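Local atomic coordinates of iodotyrosine deiodinase (Thermotoga neapolitana, PDB entry 6TYK), a protein that uses FMN and NADPH to remove halogen from iodotyrosines and other halotyrosines, releasing iodide and L-tyrosine from mono- and diiodotyrosine. Residues D26-Y29 against S30-V33; E115-W118 against L119-Y123; L126-E130 against K131-S135; N151-S154 against E155-L158. All blocks are in the same frame, centred on the assembly; numbering follows the deposited sequence.

Contact 1 of 4, residues D26-Y29 against S30-V33; sequences DLIY and SLKV
Three i to i+4 bonds carry the backbone from L27, I28 and Y29 to L31, K32 and V33: L31 N to L27 O at 3.2 Å, K32 N to I28 O at 2.9 Å and V33 N to Y29 O at 3.0 Å. In one of two modelled conformers S30 OG also donates to L27 O at 2.8 Å, a second grip that is not certain for both. That hydroxyl approaches in the carbonyl plane, on a lone pair. A chi1 of 82° holds OG between the backbone N and the carbonyl carbon of S30, from where it can reach L27 O, one turn back. This is the usual serine-to-backbone bond inside a helix, here the helix 24-35 of the nitroreductase fold. The Y29 ring leaves the helix opposite its own backbone N (chi1 168°) and lies alongside the next turn, where V33 CG2 meets one face. The CH-pi geometry is clear: CG2 lies 3.9 Å from the centroid of the Y29 ring, 21° off the normal and nearest to CZ. K131 adds a cation-pi contact to the same ring, and L4 of the second subunit packs on Y29. A leucine here would probably deprive K131 of its aromatic partner and V33 CG2 of the flat surface it rests on. On the I28 flank, I28 CG2 touches CE of the extended K32 chain at 3.5 Å, while I28 CD1 meets L31 CD1 at 4.1 Å; V181 of the second subunit packs against both I28 and L31.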
loop_
_atom_site.group_PDB
_atom_site.type_symbol
_atom_site.label_atom_id
_atom_site.label_comp_id
_atom_site.label_asym_id
_atom_site.label_seq_id
_atom_site.Cartn_x
_atom_site.Cartn_y
_atom_site.Cartn_z
ATOM N N ASP A 26 3.758 2.075 -21.393
ATOM C CA ASP A 26 3.343 3.010 -20.347
ATOM C C ASP A 26 2.760 2.265 -19.150
ATOM O O ASP A 26 3.042 2.587 -17.995
ATOM C CB ASP A 26 2.336 4.027 -20.888
ATOM C CG ASP A 26 2.959 4.983 -21.876
ATOM O OD1 ASP A 26 4.163 5.279 -21.738
ATOM O OD2 ASP A 26 2.244 5.433 -22.793
ATOM N N LEU A 27 1.951 1.255 -19.433
ATOM C CA LEU A 27 1.417 0.420 -18.373
ATOM C C LEU A 27 2.526 -0.397 -17.720
ATOM O O LEU A 27 2.633 -0.462 -16.491
ATOM C CB LEU A 27 0.341 -0.505 -18.934
ATOM C CG LEU A 27 -0.271 -1.488 -17.942
ATOM C CD1 LEU A 27 -0.827 -0.762 -16.723
ATOM C CD2 LEU A 27 -1.352 -2.320 -18.625
ATOM N N ILE A 28 3.356 -1.025 -18.547
ATOM C CA ILE A 28 4.465 -1.827 -18.040
ATOM C C ILE A 28 5.415 -1.012 -17.165
ATOM O O ILE A 28 5.905 -1.515 -16.159
ATOM C CB ILE A 28 5.253 -2.514 -19.177
ATOM C CG1 ILE A 28 4.351 -3.507 -19.916
ATOM C CG2 ILE A 28 6.490 -3.217 -18.625
ATOM C CD1 ILE A 28 3.816 -4.616 -19.042
ATOM N N TYR A 29 5.664 0.242 -17.541
ATOM C CA TYR A 29 6.465 1.143 -16.711
ATOM C C TYR A 29 5.948 1.173 -15.278
ATOM O O TYR A 29 6.715 1.091 -14.323
ATOM C CB TYR A 29 6.447 2.567 -17.283
ATOM C CG TYR A 29 7.009 3.602 -16.333
ATOM C CD1 TYR A 29 8.381 3.800 -16.228
ATOM C CD2 TYR A 29 6.172 4.380 -15.540
ATOM C CE1 TYR A 29 8.903 4.736 -15.364
ATOM C CE2 TYR A 29 6.687 5.316 -14.670
ATOM C CZ TYR A 29 8.053 5.490 -14.589
ATOM O OH TYR A 29 8.580 6.420 -13.728
ATOM N N SER A 30 4.638 1.294 -15.127
ATOM C CA SER A 30 4.038 1.402 -13.801
ATOM C C SER A 30 4.238 0.119 -13.009
ATOM O O SER A 30 4.440 0.152 -11.794
ATOM C CB SER A 30 2.545 1.785 -13.876
ATOM O OG SER A 30 1.683 0.675 -14.133
ATOM N N LEU A 31 4.193 -1.017 -13.700
ATOM C CA LEU A 31 4.414 -2.295 -13.036
ATOM C C LEU A 31 5.866 -2.405 -12.599
ATOM O O LEU A 31 6.170 -2.934 -11.535
ATOM C CB LEU A 31 4.058 -3.459 -13.952
ATOM C CG LEU A 31 2.630 -3.420 -14.491
ATOM C CD1 LEU A 31 2.351 -4.711 -15.213
ATOM C CD2 LEU A 31 1.594 -3.187 -13.391
ATOM N N LYS A 32 6.767 -1.894 -13.426
ATOM C CA LYS A 32 8.198 -1.934 -13.111
ATOM C C LYS A 32 8.508 -1.079 -11.884
ATOM O O LYS A 32 9.302 -1.460 -11.031
ATOM C CB LYS A 32 9.004 -1.468 -14.315
ATOM C CG LYS A 32 9.045 -2.504 -15.420
ATOM C CD LYS A 32 9.781 -1.978 -16.633
ATOM C CE LYS A 32 9.879 -3.032 -17.719
ATOM N NZ LYS A 32 10.587 -2.501 -18.914
ATOM N N VAL A 33 7.864 0.077 -11.785
ATOM C CA VAL A 33 8.011 0.906 -10.604
ATOM C C VAL A 33 7.472 0.177 -9.376
ATOM O O VAL A 33 8.145 0.085 -8.350
ATOM C CB VAL A 33 7.303 2.247 -10.775
ATOM C CG1 VAL A 33 7.385 3.025 -9.480
ATOM C CG2 VAL A 33 7.931 3.034 -11.929
#

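Contact 2 of 4, residues E115-W118 against L119-Y123; sequences ESVW and LAVGY. With IYR (3-iodo-tyrosine), chain N; FMN (flavin mononucleotide), chain J.
The active site at the dimer interface is lined here by E115 and S116, in a turn of helix 113-130 whose carbonyls bond to L119 and A120. L119 N donates to E115 O at 3.0 Å, and A120 N to S116 O at 3.0 Å; these bonds hold the turn from which both side chains leave. E115 is bent at chi2 (90°), which carries its carboxylate to the bound 3-iodo-tyrosine. The amine N of that ligand donates a weak bond to E115 OE2 at 3.4 Å, and E115 CD lies 3.8 Å from its ring carbon CD. An alanine in place of E115 would probably leave the ligand amine without this weak acceptor and open a gap beside its ring. S116 OG, hydrogen-bonded to Y112 O and G40 N, lies at the dimethyl end of an FMN that the second subunit also binds. On another flank W118 touches a different FMN and donates from NE1 to E159; its CE3 lies 4.2 Å from V121 CB. At the flavin end, S116 OG is 3.5 Å from the methyl carbon C8M of FMN, and L119 CD1 meets the same methyl at 4.2 Å.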
loop_
_atom_site.group_PDB
_atom_site.type_symbol
_atom_site.label_atom_id
_atom_site.label_comp_id
_atom_site.label_asym_id
_atom_site.label_seq_id
_atom_site.Cartn_x
_atom_site.Cartn_y
_atom_site.Cartn_z
ATOM N N GLU A 115 -0.559 -6.762 2.620
ATOM C CA GLU A 115 0.070 -5.489 2.951
ATOM C C GLU A 115 1.081 -5.066 1.889
ATOM O O GLU A 115 1.114 -3.912 1.451
ATOM C CB GLU A 115 0.767 -5.586 4.304
ATOM C CG GLU A 115 -0.174 -5.720 5.489
ATOM C CD GLU A 115 -0.525 -7.157 5.847
ATOM O OE1 GLU A 115 -0.276 -8.087 5.051
ATOM O OE2 GLU A 115 -1.051 -7.357 6.960
ATOM N N SER A 116 1.898 -6.023 1.465
ATOM C CA SER A 116 2.942 -5.742 0.492
ATOM C C SER A 116 2.359 -5.356 -0.862
ATOM O O SER A 116 2.833 -4.424 -1.516
ATOM C CB SER A 116 3.840 -6.957 0.342
ATOM O OG SER A 116 4.463 -7.282 1.576
ATOM N N VAL A 117 1.313 -6.059 -1.281
ATOM C CA VAL A 117 0.715 -5.754 -2.566
ATOM C C VAL A 117 0.067 -4.371 -2.552
ATOM O O VAL A 117 0.229 -3.604 -3.491
ATOM C CB VAL A 117 -0.261 -6.852 -3.020
ATOM C CG1 VAL A 117 -1.051 -6.391 -4.229
ATOM C CG2 VAL A 117 0.510 -8.147 -3.325
ATOM N N TRP A 118 -0.635 -4.029 -1.475
ATOM C CA TRP A 118 -1.257 -2.708 -1.406
ATOM C C TRP A 118 -0.228 -1.588 -1.344
ATOM O O TRP A 118 -0.406 -0.538 -1.962
ATOM C CB TRP A 118 -2.299 -2.645 -0.288
ATOM C CG TRP A 118 -3.551 -3.284 -0.772
ATOM C CD1 TRP A 118 -3.951 -4.581 -0.580
ATOM C CD2 TRP A 118 -4.540 -2.680 -1.618
ATOM N NE1 TRP A 118 -5.134 -4.813 -1.256
ATOM C CE2 TRP A 118 -5.518 -3.658 -1.887
ATOM C CE3 TRP A 118 -4.688 -1.409 -2.176
ATOM C CZ2 TRP A 118 -6.636 -3.395 -2.675
ATOM C CZ3 TRP A 118 -5.790 -1.152 -2.952
ATOM C CH2 TRP A 118 -6.750 -2.138 -3.198
ATOM N N LEU A 119 0.886 -1.838 -0.661
ATOM C CA LEU A 119 1.993 -0.890 -0.658
ATOM C C LEU A 119 2.477 -0.662 -2.100
ATOM O O LEU A 119 2.634 0.477 -2.552
ATOM C CB LEU A 119 3.102 -1.449 0.214
ATOM C CG LEU A 119 4.253 -0.532 0.591
ATOM C CD1 LEU A 119 4.967 -1.117 1.792
ATOM C CD2 LEU A 119 5.213 -0.376 -0.561
ATOM N N ALA A 120 2.692 -1.756 -2.831
ATOM C CA ALA A 120 3.118 -1.683 -4.226
ATOM C C ALA A 120 2.077 -0.971 -5.090
ATOM O O ALA A 120 2.435 -0.270 -6.029
ATOM C CB ALA A 120 3.391 -3.077 -4.767
ATOM N N VAL A 121 0.793 -1.139 -4.776
ATOM C CA VAL A 121 -0.248 -0.420 -5.503
ATOM C C VAL A 121 -0.085 1.101 -5.342
ATOM O O VAL A 121 -0.307 1.863 -6.283
ATOM C CB VAL A 121 -1.658 -0.886 -5.095
ATOM C CG1 VAL A 121 -2.721 0.079 -5.647
ATOM C CG2 VAL A 121 -1.916 -2.301 -5.570
ATOM N N GLY A 122 0.349 1.536 -4.169
ATOM C CA GLY A 122 0.662 2.943 -3.969
ATOM C C GLY A 122 1.730 3.426 -4.935
ATOM O O GLY A 122 1.567 4.468 -5.563
ATOM N N TYR A 123 2.814 2.655 -5.073
ATOM C CA TYR A 123 3.842 2.975 -6.061
ATOM C C TYR A 123 3.215 3.039 -7.449
ATOM O O TYR A 123 3.468 3.955 -8.227
ATOM C CB TYR A 123 4.915 1.891 -6.099
ATOM C CG TYR A 123 6.006 1.948 -5.049
ATOM C CD1 TYR A 123 5.747 2.315 -3.736
ATOM C CD2 TYR A 123 7.303 1.582 -5.384
ATOM C CE1 TYR A 123 6.756 2.335 -2.790
ATOM C CE2 TYR A 123 8.323 1.591 -4.447
ATOM C CZ TYR A 123 8.044 1.975 -3.154
ATOM O OH TYR A 123 9.042 1.996 -2.212
HETATM N N IYR N . -2.773 -9.588 8.791
HETATM C CA IYR N . -3.910 -10.230 8.165
HETATM C CB IYR N . -3.980 -10.143 6.628
HETATM C CC IYR N . -4.808 -8.994 6.180
HETATM C CD IYR N . -4.202 -7.933 5.508
HETATM C CE IYR N . -4.942 -6.839 5.062
HETATM I IE IYR N . -4.003 -5.328 4.089
HETATM C CF IYR N . -6.319 -6.829 5.313
HETATM O OF IYR N . -7.149 -5.817 4.929
HETATM C CG IYR N . -6.947 -7.893 5.994
HETATM C CH IYR N . -6.190 -8.968 6.422
HETATM C C IYR N . -3.971 -11.712 8.493
HETATM O O IYR N . -4.949 -12.396 8.813
HETATM O OXT IYR N . -2.764 -12.333 8.396
HETATM N N1 FMN J . 11.888 -6.166 7.674
HETATM C C2 FMN J . 12.301 -6.589 8.906
HETATM O O2 FMN J . 13.503 -6.551 9.169
HETATM N N3 FMN J . 11.388 -7.041 9.832
HETATM C C4 FMN J . 10.048 -7.072 9.529
HETATM O O4 FMN J . 9.229 -7.474 10.365
HETATM C C4A FMN J . 9.630 -6.638 8.276
HETATM N N5 FMN J . 8.291 -6.675 7.954
HETATM C C5A FMN J . 7.875 -6.217 6.721
HETATM C C6 FMN J . 6.523 -6.216 6.421
HETATM C C7 FMN J . 6.066 -5.759 5.195
HETATM C C7M FMN J . 4.583 -5.768 4.925
HETATM C C8 FMN J . 6.981 -5.295 4.265
HETATM C C8M FMN J . 6.531 -4.792 2.934
HETATM C C9 FMN J . 8.341 -5.303 4.556
HETATM C C9A FMN J . 8.797 -5.750 5.791
HETATM N N10 FMN J . 10.150 -5.775 6.092
HETATM C C10 FMN J . 10.558 -6.187 7.342
HETATM C "C1'" FMN J . 11.160 -5.295 5.095
HETATM C "C2'" FMN J . 11.403 -6.407 4.041
HETATM O "O2'" FMN J . 12.194 -7.480 4.547
HETATM C "C3'" FMN J . 12.072 -5.781 2.817
HETATM O "O3'" FMN J . 11.122 -4.912 2.230
HETATM C "C4'" FMN J . 12.572 -6.786 1.786
HETATM O "O4'" FMN J . 13.588 -7.588 2.345
HETATM C "C5'" FMN J . 13.130 -6.099 0.544
HETATM O "O5'" FMN J . 14.105 -5.151 0.929
HETATM P P FMN J . 14.850 -4.272 -0.186
HETATM O O1P FMN J . 15.399 -5.207 -1.244
HETATM O O2P FMN J . 15.969 -3.553 0.541
HETATM O O3P FMN J . 13.908 -3.217 -0.720
#

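Contact 3 of 4, residues L126-E130 against K131-S135; sequences LALEE and KGLGS
Above the flat carbonyl group of E129 sits the N-H of G132, which donates to E129 O at 3.0 Å from 66° out of the carbonyl plane, off the lone pairs. The carbonyl of L128 is met less steeply: L133 N, tilted 34° from its plane, bonds to L128 O at 2.9 Å. These two bonds, with the positive phi of G132 (75°), define a Schellman motif that ends the helix and turns the chain toward strand 134-135. One step earlier, K131 N closes the last regular turn by donating to A127 O at 3.1 Å, with a weak second bond to L128 O. A water lies 2.7 Å from E129 OE1 and 2.6 Å from L133 O, bridging the two. A second water repeats this bridge more loosely, its link to E129 OE1 being weak, so solvent ties the E129 side chain to the residue after the turn. L128 CG stands anti to the carbonyl carbon, beside the backbone N, and from there its two methyls divide the work: the L128 and L133 side chains cross obliquely, L128 CD2 meeting L133 CD1 at 3.9 Å, whereas L128 CD1 reaches S135 CB at 3.8 Å. The turn thus brings L133 back against the helix it has just left. Around it, L128 and L133 both pack on V164 of strand 156-165, G134 pairs through its backbone with G165, A127 rests on V33 of helix 24-35, and E129 touches L7 and K10 of helix 4-10 and R11, an FMN-binding residue.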
loop_
_atom_site.group_PDB
_atom_site.type_symbol
_atom_site.label_atom_id
_atom_site.label_comp_id
_atom_site.label_asym_id
_atom_site.label_seq_id
_atom_site.Cartn_x
_atom_site.Cartn_y
_atom_site.Cartn_z
ATOM N N LEU A 126 1.154 6.170 -8.374
ATOM C CA LEU A 126 2.014 7.319 -8.635
ATOM C C LEU A 126 2.688 7.213 -10.000
ATOM O O LEU A 126 2.812 8.206 -10.718
ATOM C CB LEU A 126 3.046 7.483 -7.519
ATOM C CG LEU A 126 2.434 7.916 -6.190
ATOM C CD1 LEU A 126 3.440 7.771 -5.055
ATOM C CD2 LEU A 126 1.918 9.335 -6.287
ATOM N N ALA A 127 3.109 6.005 -10.371
ATOM C CA ALA A 127 3.739 5.791 -11.673
ATOM C C ALA A 127 2.766 6.055 -12.818
ATOM O O ALA A 127 3.131 6.655 -13.833
ATOM C CB ALA A 127 4.326 4.375 -11.775
ATOM N N LEU A 128 1.523 5.612 -12.661
ATOM C CA LEU A 128 0.529 5.863 -13.686
ATOM C C LEU A 128 0.343 7.369 -13.842
ATOM O O LEU A 128 0.256 7.878 -14.955
ATOM C CB LEU A 128 -0.801 5.198 -13.336
ATOM C CG LEU A 128 -0.820 3.674 -13.431
ATOM C CD1 LEU A 128 -2.167 3.175 -12.968
ATOM C CD2 LEU A 128 -0.548 3.199 -14.855
ATOM N N GLU A 129 0.293 8.087 -12.722
ATOM C CA GLU A 129 0.138 9.533 -12.781
ATOM C C GLU A 129 1.306 10.161 -13.542
ATOM O O GLU A 129 1.106 11.051 -14.357
ATOM C CB GLU A 129 0.007 10.136 -11.382
ATOM C CG GLU A 129 -0.068 11.655 -11.381
ATOM C CD GLU A 129 -1.433 12.180 -11.799
ATOM O OE1 GLU A 129 -2.382 11.377 -11.892
ATOM O OE2 GLU A 129 -1.564 13.400 -12.029
ATOM N N GLU A 130 2.521 9.681 -13.295
ATOM C CA GLU A 130 3.692 10.216 -13.981
ATOM C C GLU A 130 3.572 10.041 -15.497
ATOM O O GLU A 130 4.053 10.869 -16.266
ATOM C CB GLU A 130 4.973 9.550 -13.467
ATOM C CG GLU A 130 6.237 10.135 -14.087
ATOM C CD GLU A 130 7.500 9.406 -13.675
ATOM O OE1 GLU A 130 7.400 8.229 -13.276
ATOM O OE2 GLU A 130 8.595 10.015 -13.754
ATOM N N LYS A 131 2.916 8.963 -15.916
ATOM C CA LYS A 131 2.746 8.666 -17.339
ATOM C C LYS A 131 1.492 9.293 -17.950
ATOM O O LYS A 131 1.194 9.074 -19.128
ATOM C CB LYS A 131 2.719 7.154 -17.563
ATOM C CG LYS A 131 4.062 6.478 -17.342
ATOM C CD LYS A 131 5.101 7.056 -18.292
ATOM C CE LYS A 131 6.443 6.360 -18.169
ATOM N NZ LYS A 131 7.490 7.080 -18.945
ATOM N N GLY A 132 0.756 10.058 -17.155
ATOM C CA GLY A 132 -0.447 10.706 -17.648
ATOM C C GLY A 132 -1.606 9.735 -17.821
ATOM O O GLY A 132 -2.542 9.994 -18.576
ATOM N N LEU A 133 -1.539 8.599 -17.136
ATOM C CA LEU A 133 -2.635 7.642 -17.161
ATOM C C LEU A 133 -3.441 7.798 -15.898
ATOM O O LEU A 133 -2.937 8.296 -14.889
ATOM C CB LEU A 133 -2.106 6.215 -17.271
ATOM C CG LEU A 133 -1.288 5.973 -18.536
ATOM C CD1 LEU A 133 -0.742 4.568 -18.544
ATOM C CD2 LEU A 133 -2.136 6.231 -19.770
ATOM N N GLY A 134 -4.700 7.382 -15.963
ATOM C CA GLY A 134 -5.596 7.464 -14.830
ATOM C C GLY A 134 -5.988 6.074 -14.388
ATOM O O GLY A 134 -5.828 5.093 -15.133
ATOM N N SER A 135 -6.502 5.988 -13.170
ATOM C CA SER A 135 -7.027 4.725 -12.680
ATOM C C SER A 135 -7.911 4.928 -11.466
ATOM O O SER A 135 -8.088 6.047 -10.973
ATOM C CB SER A 135 -5.907 3.724 -12.374
ATOM O OG SER A 135 -6.435 2.422 -12.134
HETATM O O HOH W 1 -3.225 8.897 -12.351
HETATM O O HOH W 2 -3.398 11.401 -15.188
#

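Contact 4 of 4, residues N151-S154 against E155-L158; sequences NTPS and ELRL
A type I beta turn from P153 to L156 joins the loop after helix 143-149 to the start of strand 156-165. The bond that closes it runs from L156 N to P153 O, 3.1 Å long and nearly straight (165°), with the donor lying 48° out of the carbonyl plane. The same two residues also meet through their side chains: P153 CG, on the pyrrolidine ring, touches L156 CD1 at 3.8 Å. T152, just before P153, sends its methyl CG2 to L156 O at 3.6 Å and to L156 CB at 4.1 Å. E155 has its chain bent at chi2 (80°), which folds the carboxylate back over the turn until OE1 lies 3.5 Å from P153 CB. P153 and L156 thus meet through carbon, while the E155 carboxylate lies on the exposed side. E147 of the helix just ended accepts at its carbonyl O from T152 OG1 and at OE2 from L158 N, linking T152 and L158 to that helix. K108 bonds to S154 O, strand 100-107 pairs with the backbone of R157 at S106, and F186 of the second subunit packs on T152, P153 and L156.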
loop_
_atom_site.group_PDB
_atom_site.type_symbol
_atom_site.label_atom_id
_atom_site.label_comp_id
_atom_site.label_asym_id
_atom_site.label_seq_id
_atom_site.Cartn_x
_atom_site.Cartn_y
_atom_site.Cartn_z
ATOM N N ASN A 151 -9.796 -17.523 -14.603
ATOM C CA ASN A 151 -9.119 -18.773 -14.264
ATOM C C ASN A 151 -8.008 -18.581 -13.238
ATOM O O ASN A 151 -6.912 -19.127 -13.376
ATOM C CB ASN A 151 -8.557 -19.432 -15.523
ATOM C CG ASN A 151 -9.600 -19.603 -16.606
ATOM O OD1 ASN A 151 -10.759 -19.900 -16.327
ATOM N ND2 ASN A 151 -9.191 -19.411 -17.852
ATOM N N THR A 152 -8.296 -17.797 -12.207
ATOM C CA THR A 152 -7.321 -17.514 -11.165
ATOM C C THR A 152 -6.909 -18.800 -10.466
ATOM O O THR A 152 -7.764 -19.573 -10.028
ATOM C CB THR A 152 -7.914 -16.556 -10.128
ATOM O OG1 THR A 152 -8.376 -15.376 -10.789
ATOM C CG2 THR A 152 -6.877 -16.173 -9.089
ATOM N N PRO A 153 -5.595 -19.043 -10.362
ATOM C CA PRO A 153 -5.133 -20.216 -9.613
ATOM C C PRO A 153 -5.420 -20.040 -8.128
ATOM O O PRO A 153 -5.495 -18.914 -7.646
ATOM C CB PRO A 153 -3.625 -20.246 -9.878
ATOM C CG PRO A 153 -3.265 -18.899 -10.326
ATOM C CD PRO A 153 -4.484 -18.259 -10.929
ATOM N N SER A 154 -5.567 -21.147 -7.412
ATOM C CA SER A 154 -5.905 -21.108 -5.996
ATOM C C SER A 154 -4.860 -20.368 -5.164
ATOM O O SER A 154 -5.159 -19.873 -4.081
ATOM C CB SER A 154 -6.076 -22.530 -5.461
ATOM O OG SER A 154 -4.874 -23.265 -5.605
ATOM N N GLU A 155 -3.633 -20.303 -5.675
ATOM C CA GLU A 155 -2.534 -19.661 -4.957
ATOM C C GLU A 155 -2.620 -18.136 -4.917
ATOM O O GLU A 155 -1.882 -17.499 -4.174
ATOM C CB GLU A 155 -1.193 -20.066 -5.573
ATOM C CG GLU A 155 -0.804 -21.518 -5.337
ATOM C CD GLU A 155 -1.488 -22.489 -6.280
ATOM O OE1 GLU A 155 -2.104 -22.044 -7.271
ATOM O OE2 GLU A 155 -1.397 -23.710 -6.034
ATOM N N LEU A 156 -3.512 -17.557 -5.715
ATOM C CA LEU A 156 -3.555 -16.111 -5.857
ATOM C C LEU A 156 -4.894 -15.553 -5.430
ATOM O O LEU A 156 -5.933 -16.164 -5.651
ATOM C CB LEU A 156 -3.271 -15.702 -7.306
ATOM C CG LEU A 156 -1.914 -16.110 -7.892
ATOM C CD1 LEU A 156 -1.767 -15.595 -9.317
ATOM C CD2 LEU A 156 -0.768 -15.597 -7.024
ATOM N N ARG A 157 -4.854 -14.373 -4.829
ATOM C CA ARG A 157 -6.058 -13.673 -4.421
ATOM C C ARG A 157 -6.170 -12.383 -5.208
ATOM O O ARG A 157 -5.235 -11.591 -5.223
ATOM C CB ARG A 157 -5.972 -13.329 -2.933
ATOM C CG ARG A 157 -7.106 -12.469 -2.449
ATOM C CD ARG A 157 -7.064 -12.283 -0.950
ATOM N NE ARG A 157 -8.225 -11.530 -0.497
ATOM C CZ ARG A 157 -8.677 -11.540 0.749
ATOM N NH1 ARG A 157 -8.058 -12.275 1.663
ATOM N NH2 ARG A 157 -9.751 -10.824 1.076
ATOM N N LEU A 158 -7.308 -12.154 -5.857
ATOM C CA LEU A 158 -7.507 -10.881 -6.532
ATOM C C LEU A 158 -7.689 -9.790 -5.490
ATOM O O LEU A 158 -8.559 -9.892 -4.634
ATOM C CB LEU A 158 -8.717 -10.949 -7.457
ATOM C CG LEU A 158 -9.066 -9.687 -8.242
ATOM C CD1 LEU A 158 -7.885 -9.193 -9.072
ATOM C CD2 LEU A 158 -10.273 -9.983 -9.132
#

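How the contacts relate
Contact 2 is fully buried and the one of the four that touches ligands, where E115, S116, W118 and L119 reach them. Contacts 1 and 3 are partly buried and packed directly together, S30 against A127 and L128; the centres of contacts 1 and 3 lie about 9 Å apart. Contacts 2 and 3 share helix 113-130, an interior turn in one and the C-terminal end in the other, where the Schellman bonds of G132 N and L133 N take over from the regular i to i+4 pattern, and waters join E129 to L133. Contact 4 is the surface member, its centre about 26 Å from that of contact 3, yet both reach one antiparallel sheet through neighbouring strands 134-135 and 156-165. All four touch the second subunit.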